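Local atomic coordinates of ribulose-bisphosphate carboxylase (Alicyclobacillus acidocaldarius subsp. acidocaldarius, PDB entry 4NAS), a protein that belongs to the ribulose-bisphosphate carboxylase large-chain family, pairing an N-terminal domain with a TIM-barrel catalytic domain. Residues Gln122-Lys127 / Leu254-Asp259; Tyr246-Val251 / Gln290-Ala295. All blocks are in the same frame, centred on the assembly; numbering follows the deposited sequence.

Contact 1: Gln122-Lys127 / Leu254-Asp259; sequences QFPGPK and LARDPD. With CA (calcium ion), chain L.
Lys-127 and Arg-256 reach across this contact in opposite directions, each ending on the backbone of the other segment. The lysine runs extended as far as CD, with CG anti to the backbone N (chi1 -170°), then bends at its last two torsions and brings NZ to the carbonyls at the end of helix 248-256. Its strongest partner is Val-260 O, just beyond the segment; NZ also donates to Asp-257 O at 2.9 Å, from above the carbonyl plane, and only weakly to Leu-254 O and Ala-255 O. An ammonium here probably offsets the negative end of the helix dipole. Arg-256 bends at chi3 and lays one guanidinium face over Pro-124, with Pro-124 CB opposite its centre and Pro-124 CD 3.4 Å from Arg-256 NH2; the two side chains cross at about a right angle. In its own plane the guanidinium sends NH2 to Gln-122 O, 3.3 Å away, with an N-H...O angle of 158°. Between these two arms Pro-124 CG rests on Ala-255 CB, and a water donates to both Gly-125 O and Ala-255 O. Pro-124 O turns to the calcium ion, 2.4 Å away, whose shell is completed by five waters, one of them distant. Asp-257 is salt-bridged to Arg-229 of helix 221-233. The contact holds the loop between helices 117-120 and 129-137 against the C-terminal end of helix 248-256, beside helix 284-295.

Contact 2: Tyr246-Val251 / Gln290-Ala295; sequences YGYDVV and QLMRLA
Two neighbouring helices of the TIM-barrel catalytic domain, 248-256 and 284-295, pack here through the first turn of one and the last turns of the other. Tyr-248 is the main link. With CG anti to its carbonyl carbon (chi1 -65°), its ring extends toward helix 284-295 and crosses the Leu-291 side chain at about a right angle. Leu-291 CD1 sits over one ring face, 4.1 Å from the centroid and 26° off the normal, a CH-pi contact, while Leu-291 CB presses on Tyr-248 CE1 at 3.5 Å. The selenium of Met-292, a selenomethionine, comes obliquely to the same ring carbon: Met-292 SE lies 4.0 Å from Tyr-248 CE1, a Met-aromatic contact, with the chain bent at chi2 (-59°), which brings the selenium back toward the ring. Ala-295 CB meets the ring edge at CD1. Tyr-248 OH is hydrogen-bonded to Val-287 O, one turn before Leu-291, and Phe-91 also meets the ring. Further along, Val-251 CG1 approaches Ala-295 O, a buried carbonyl with no polar partner in the model. Aromatic and aliphatic side chains filling the seam between helices, with no hydrogen bond between the two segments, fit the outer helical layer of an alpha/beta barrel.

Helix 248-256 serves both contacts, its first turn in contact 2 and its last in contact 1, and their centres lie about 10 Å apart. Helix 284-295 closes the circuit: Gly-125 N of contact 1 is 3.0 Å from Leu-294 O of contact 2, a probable hydrogen bond, and Ala-255 CB comes within 3.2 Å of Ala-295 O. The 122-127 loop therefore lies across the C-terminal ends of both helices. A calcium ion marks the outer side of contact 1, about 11 Å from the Ala-295 side chain. It is distinct from the calcium site formed by the carboxylated Lys-176, Asp-178 and Glu-179. The Tyr-248 side chain comes within about 4 Å of a bound glycerol, probably from the crystallisation liquor.

Contact 1: Gln122-Lys127 / Leu254-Asp259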
# COMPACT_ATOMS: atom_id res chain seq x y z
N GLN B 122 2.98 -15.16 -14.51
CA GLN B 122 3.82 -15.36 -13.34
C GLN B 122 3.05 -15.08 -12.04
O GLN B 122 3.56 -15.32 -10.94
CB GLN B 122 5.05 -14.46 -13.41
CG GLN B 122 6.03 -14.81 -14.52
CD GLN B 122 7.24 -13.91 -14.46
OE1 GLN B 122 8.05 -14.03 -13.53
NE2 GLN B 122 7.36 -12.98 -15.40
N PHE B 123 1.84 -14.56 -12.16
CA PHE B 123 1.02 -14.29 -10.98
C PHE B 123 0.02 -15.46 -10.81
O PHE B 123 -0.33 -16.11 -11.80
CB PHE B 123 0.29 -12.97 -11.15
CG PHE B 123 1.18 -11.77 -11.07
CD1 PHE B 123 1.76 -11.39 -9.87
CD2 PHE B 123 1.43 -11.00 -12.21
CE1 PHE B 123 2.58 -10.26 -9.80
CE2 PHE B 123 2.24 -9.87 -12.15
CZ PHE B 123 2.81 -9.50 -10.94
N PRO B 124 -0.43 -15.73 -9.56
CA PRO B 124 -1.23 -16.94 -9.34
C PRO B 124 -2.64 -16.90 -9.92
O PRO B 124 -3.11 -17.92 -10.39
CB PRO B 124 -1.33 -17.02 -7.81
CG PRO B 124 -1.17 -15.61 -7.35
CD PRO B 124 -0.13 -15.04 -8.29
N GLY B 125 -3.34 -15.77 -9.88
CA GLY B 125 -4.75 -15.79 -10.26
C GLY B 125 -5.58 -16.54 -9.22
O GLY B 125 -5.04 -17.14 -8.28
N PRO B 126 -6.91 -16.50 -9.37
CA PRO B 126 -7.80 -17.09 -8.36
C PRO B 126 -7.64 -18.61 -8.31
O PRO B 126 -7.42 -19.23 -9.36
CB PRO B 126 -9.20 -16.70 -8.86
CG PRO B 126 -8.95 -15.44 -9.69
CD PRO B 126 -7.66 -15.75 -10.40
N LYS B 127 -7.66 -19.18 -7.12
CA LYS B 127 -7.60 -20.63 -6.96
C LYS B 127 -8.95 -21.22 -7.38
O LYS B 127 -9.00 -22.29 -7.99
CB LYS B 127 -7.25 -20.99 -5.51
CG LYS B 127 -6.93 -22.49 -5.29
CD LYS B 127 -6.51 -22.83 -3.86
CE LYS B 127 -5.07 -22.41 -3.53
NZ LYS B 127 -4.94 -21.24 -2.57
N LEU B 254 -0.81 -16.64 -0.58
CA LEU B 254 -2.00 -17.37 -0.09
C LEU B 254 -2.77 -18.02 -1.24
O LEU B 254 -3.22 -19.17 -1.16
CB LEU B 254 -2.96 -16.41 0.61
CG LEU B 254 -2.74 -15.89 2.04
CD1 LEU B 254 -1.33 -15.46 2.30
CD2 LEU B 254 -3.70 -14.72 2.29
N ALA B 255 -2.96 -17.26 -2.30
CA ALA B 255 -3.70 -17.74 -3.45
C ALA B 255 -2.91 -18.84 -4.18
O ALA B 255 -3.48 -19.74 -4.81
CB ALA B 255 -4.02 -16.55 -4.37
N ARG B 256 -1.60 -18.81 -4.05
CA ARG B 256 -0.78 -19.83 -4.72
C ARG B 256 -0.69 -21.14 -3.94
O ARG B 256 -0.52 -22.21 -4.53
CB ARG B 256 0.62 -19.30 -5.02
CG ARG B 256 1.34 -20.12 -6.09
CD ARG B 256 2.77 -19.64 -6.31
NE ARG B 256 2.90 -18.21 -6.57
CZ ARG B 256 2.82 -17.65 -7.77
NH1 ARG B 256 2.60 -18.39 -8.84
NH2 ARG B 256 2.96 -16.33 -7.89
N ASP B 257 -0.80 -21.06 -2.62
CA ASP B 257 -0.59 -22.22 -1.75
C ASP B 257 -1.77 -23.24 -1.81
O ASP B 257 -2.89 -22.92 -1.42
CB ASP B 257 -0.41 -21.70 -0.32
CG ASP B 257 0.12 -22.75 0.64
OD1 ASP B 257 0.03 -23.96 0.35
OD2 ASP B 257 0.61 -22.33 1.71
N PRO B 258 -1.50 -24.46 -2.29
CA PRO B 258 -2.52 -25.51 -2.42
C PRO B 258 -3.19 -25.82 -1.09
O PRO B 258 -4.40 -26.10 -1.05
CB PRO B 258 -1.72 -26.72 -2.89
CG PRO B 258 -0.55 -26.13 -3.61
CD PRO B 258 -0.19 -24.92 -2.80
N ASP B 259 -2.43 -25.75 -0.00
CA ASP B 259 -2.97 -26.02 1.33
C ASP B 259 -3.91 -24.93 1.86
O ASP B 259 -4.67 -25.18 2.80
CB ASP B 259 -1.84 -26.28 2.34
CG ASP B 259 -1.13 -27.60 2.09
OD1 ASP B 259 -1.73 -28.51 1.48
OD2 ASP B 259 0.05 -27.72 2.51
CA CA L . -2.61 -20.13 -11.14
O HOH W 1 -0.71 -18.95 -12.23
O HOH W 2 -4.32 -19.51 -7.31
O HOH W 3 -4.97 -20.67 -10.08
O HOH W 4 -4.16 -19.40 -12.95
O HOH W 5 -2.57 -21.94 -13.36
O HOH W 6 -1.79 -20.46 -9.02

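Contact 2: Tyr246-Val251 / Gln290-Ala295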
# COMPACT_ATOMS: atom_id res chain seq x y z
N TYR B 246 -2.49 -5.39 3.61
CA TYR B 246 -1.43 -6.39 3.79
C TYR B 246 -0.40 -6.32 2.67
O TYR B 246 0.78 -6.60 2.89
CB TYR B 246 -2.02 -7.78 3.86
CG TYR B 246 -2.34 -8.23 5.26
CD1 TYR B 246 -1.32 -8.43 6.19
CD2 TYR B 246 -3.65 -8.48 5.66
CE1 TYR B 246 -1.59 -8.85 7.47
CE2 TYR B 246 -3.94 -8.90 6.96
CZ TYR B 246 -2.90 -9.08 7.85
OH TYR B 246 -3.16 -9.53 9.13
N GLY B 247 -0.84 -5.95 1.47
CA GLY B 247 0.02 -5.94 0.31
C GLY B 247 -0.30 -7.05 -0.67
O GLY B 247 -0.60 -8.17 -0.25
N TYR B 248 -0.16 -6.80 -1.97
CA TYR B 248 -0.62 -7.78 -2.95
C TYR B 248 0.22 -9.06 -2.98
O TYR B 248 -0.30 -10.16 -3.24
CB TYR B 248 -0.73 -7.19 -4.37
CG TYR B 248 -1.78 -6.10 -4.54
CD1 TYR B 248 -3.09 -6.42 -4.90
CD2 TYR B 248 -1.44 -4.77 -4.40
CE1 TYR B 248 -4.05 -5.44 -5.07
CE2 TYR B 248 -2.40 -3.77 -4.56
CZ TYR B 248 -3.69 -4.11 -4.91
OH TYR B 248 -4.64 -3.12 -5.08
N ASP B 249 1.52 -8.91 -2.75
CA ASP B 249 2.41 -10.07 -2.75
C ASP B 249 2.12 -11.00 -1.60
O ASP B 249 2.29 -12.21 -1.75
CB ASP B 249 3.88 -9.66 -2.71
CG ASP B 249 4.38 -9.15 -4.04
OD1 ASP B 249 4.10 -9.82 -5.07
OD2 ASP B 249 5.01 -8.08 -4.07
N VAL B 250 1.72 -10.43 -0.46
CA VAL B 250 1.31 -11.21 0.69
C VAL B 250 0.14 -12.10 0.31
O VAL B 250 0.18 -13.31 0.53
CB VAL B 250 0.87 -10.33 1.89
CG1 VAL B 250 0.03 -11.14 2.85
CG2 VAL B 250 2.06 -9.78 2.63
N VAL B 251 -0.90 -11.48 -0.25
CA VAL B 251 -2.08 -12.21 -0.72
C VAL B 251 -1.77 -13.21 -1.83
O VAL B 251 -2.36 -14.29 -1.88
CB VAL B 251 -3.22 -11.23 -1.14
CG1 VAL B 251 -4.47 -11.98 -1.58
CG2 VAL B 251 -3.55 -10.32 0.04
N GLN B 290 -7.98 -5.26 -11.75
CA GLN B 290 -6.84 -5.89 -12.39
C GLN B 290 -5.91 -6.57 -11.39
O GLN B 290 -5.60 -7.75 -11.52
CB GLN B 290 -6.07 -4.84 -13.19
CG GLN B 290 -4.96 -5.40 -14.10
CD GLN B 290 -4.45 -4.34 -15.07
OE1 GLN B 290 -4.43 -3.15 -14.74
NE2 GLN B 290 -4.01 -4.76 -16.25
N LEU B 291 -5.43 -5.82 -10.42
CA LEU B 291 -4.49 -6.32 -9.43
C LEU B 291 -5.09 -7.40 -8.51
O LEU B 291 -4.41 -8.36 -8.12
CB LEU B 291 -3.99 -5.17 -8.56
CG LEU B 291 -3.16 -4.12 -9.31
CD1 LEU B 291 -2.49 -3.17 -8.34
CD2 LEU B 291 -2.15 -4.81 -10.17
N MSE B 292 -6.37 -7.23 -8.16
CA MSE B 292 -7.07 -8.21 -7.33
C MSE B 292 -7.17 -9.59 -7.99
O MSE B 292 -6.95 -10.61 -7.34
CB MSE B 292 -8.48 -7.72 -7.01
CG MSE B 292 -8.54 -6.56 -6.07
SE MSE B 292 -7.70 -6.99 -4.38
CE MSE B 292 -8.27 -5.41 -3.43
N ARG B 293 -7.54 -9.61 -9.27
CA ARG B 293 -7.63 -10.88 -10.00
C ARG B 293 -6.24 -11.54 -10.08
O ARG B 293 -6.08 -12.76 -9.89
CB ARG B 293 -8.25 -10.68 -11.39
CG ARG B 293 -8.37 -11.94 -12.23
CD ARG B 293 -9.13 -11.64 -13.52
NE ARG B 293 -9.48 -12.85 -14.25
CZ ARG B 293 -10.05 -12.86 -15.45
NH1 ARG B 293 -10.33 -14.01 -16.05
NH2 ARG B 293 -10.32 -11.71 -16.06
N LEU B 294 -5.22 -10.74 -10.33
CA LEU B 294 -3.87 -11.30 -10.45
C LEU B 294 -3.41 -11.89 -9.12
O LEU B 294 -2.76 -12.93 -9.08
CB LEU B 294 -2.88 -10.22 -10.88
CG LEU B 294 -3.06 -9.64 -12.28
CD1 LEU B 294 -2.05 -8.48 -12.54
CD2 LEU B 294 -2.92 -10.74 -13.32
N ALA B 295 -3.75 -11.20 -8.03
CA ALA B 295 -3.33 -11.57 -6.69
C ALA B 295 -4.07 -12.82 -6.19
O ALA B 295 -3.57 -13.52 -5.31
CB ALA B 295 -3.52 -10.39 -5.73